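Local coordinates for AimR transcriptional regulator (Bacillus phage phi3T, PDB 5ZVV), which acts as a dimeric transcriptional activator of the aimX locus, apparently favouring phage lysis until arbitrium peptide binding turns it into an inactive monomer and lysogeny follows, at residues Ile134-Ser137 and Gly138-Lys141. Sequence-based numbering, arbitrary orientation.
Sequences IRES and GKCK
K139 folds back over the carbonyl of R135 in the last turn of helix 130-139, a helical C-terminus in the TPR-like, all-helical body of AimR. Its CG rests 3.4 Å from R135 O and its NZ ends 4.0 Å from R135 CB, because the chain bends at chi2 (-58°) and again at chi4 (-58°). R135 O also accepts K139 N at 2.9 Å, and G138 N bonds to I134 O one residue earlier. The next alpha-helical bond, C140 N to E136 O, is weak, and weak i to i+3 bonds, K139 N to E136 O and C140 N to S137 O, accompany it. K141, with phi 51°, is the first residue to leave helical backbone angles. R135 extends away from K139, and its NH1 forms a salt bridge with D132. S137 and C140 are buried on the side facing helix 108-124, touching L119 and K115 respectively. I134, R135 and K139 pack against N131, I134 and G138 of the second subunit, which places this turn at the dimer interface. With its sulfur anti to its own carbonyl carbon, C140 brings SG to 3.2 Å from E136 O.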
loop_
_atom_site.group_PDB
_atom_site.type_symbol
_atom_site.label_atom_id
_atom_site.label_comp_id
_atom_site.label_asym_id
_atom_site.label_seq_id
_atom_site.Cartn_x
_atom_site.Cartn_y
_atom_site.Cartn_z
ATOM N N ILE A 134 0.145 -12.407 -9.483
ATOM C CA ILE A 134 0.801 -11.566 -10.479
ATOM C C ILE A 134 1.739 -12.400 -11.349
ATOM O O ILE A 134 1.758 -12.259 -12.579
ATOM C CB ILE A 134 1.536 -10.406 -9.785
ATOM C CG1 ILE A 134 0.537 -9.530 -9.023
ATOM C CG2 ILE A 134 2.314 -9.578 -10.800
ATOM C CD1 ILE A 134 1.173 -8.396 -8.253
ATOM N N ARG A 135 2.520 -13.291 -10.729
ATOM C CA ARG A 135 3.432 -14.140 -11.492
ATOM C C ARG A 135 2.666 -15.103 -12.390
ATOM O O ARG A 135 2.955 -15.214 -13.588
ATOM C CB ARG A 135 4.352 -14.911 -10.547
ATOM C CG ARG A 135 5.231 -14.030 -9.686
ATOM C CD ARG A 135 6.201 -14.851 -8.855
ATOM N NE ARG A 135 6.690 -14.092 -7.708
ATOM C CZ ARG A 135 6.219 -14.225 -6.473
ATOM N NH1 ARG A 135 5.253 -15.097 -6.220
ATOM N NH2 ARG A 135 6.717 -13.491 -5.487
ATOM N N GLU A 136 1.690 -15.819 -11.822
ATOM C CA GLU A 136 0.876 -16.733 -12.618
ATOM C C GLU A 136 0.169 -16.000 -13.748
ATOM O O GLU A 136 0.051 -16.525 -14.862
ATOM C CB GLU A 136 -0.137 -17.447 -11.723
ATOM C CG GLU A 136 0.342 -18.788 -11.210
ATOM C CD GLU A 136 0.578 -19.778 -12.332
ATOM O OE1 GLU A 136 -0.324 -19.940 -13.182
ATOM O OE2 GLU A 136 1.668 -20.384 -12.374
ATOM N N SER A 137 -0.306 -14.782 -13.481
ATOM C CA SER A 137 -0.855 -13.956 -14.549
ATOM C C SER A 137 0.194 -13.690 -15.620
ATOM O O SER A 137 -0.127 -13.628 -16.814
ATOM C CB SER A 137 -1.388 -12.642 -13.977
ATOM O OG SER A 137 -1.922 -11.820 -14.999
ATOM N N GLY A 138 1.456 -13.538 -15.213
ATOM C CA GLY A 138 2.519 -13.362 -16.188
ATOM C C GLY A 138 2.791 -14.604 -17.013
ATOM O O GLY A 138 3.161 -14.504 -18.186
ATOM N N LYS A 139 2.612 -15.786 -16.421
ATOM C CA LYS A 139 2.864 -17.023 -17.151
ATOM C C LYS A 139 1.792 -17.318 -18.191
ATOM O O LYS A 139 2.066 -18.045 -19.151
ATOM C CB LYS A 139 2.971 -18.192 -16.174
ATOM C CG LYS A 139 4.033 -18.009 -15.103
ATOM C CD LYS A 139 5.404 -17.792 -15.721
ATOM C CE LYS A 139 6.491 -17.759 -14.655
ATOM N NZ LYS A 139 6.249 -16.697 -13.636
ATOM N N CYS A 140 0.588 -16.764 -18.033
ATOM C CA CYS A 140 -0.512 -17.060 -18.942
ATOM C C CYS A 140 -0.302 -16.504 -20.345
ATOM O O CYS A 140 -1.016 -16.926 -21.261
ATOM C CB CYS A 140 -1.826 -16.515 -18.374
ATOM S SG CYS A 140 -2.363 -17.273 -16.818
ATOM N N LYS A 141 0.647 -15.587 -20.535
ATOM C CA LYS A 141 0.857 -14.900 -21.811
ATOM C C LYS A 141 -0.462 -14.323 -22.327
ATOM O O LYS A 141 -0.958 -14.672 -23.400
ATOM C CB LYS A 141 1.504 -15.830 -22.842
ATOM C CG LYS A 141 2.863 -16.373 -22.417
ATOM C CD LYS A 141 3.386 -17.427 -23.384
ATOM C CE LYS A 141 3.795 -16.815 -24.712
ATOM N NZ LYS A 141 4.368 -17.832 -25.642
#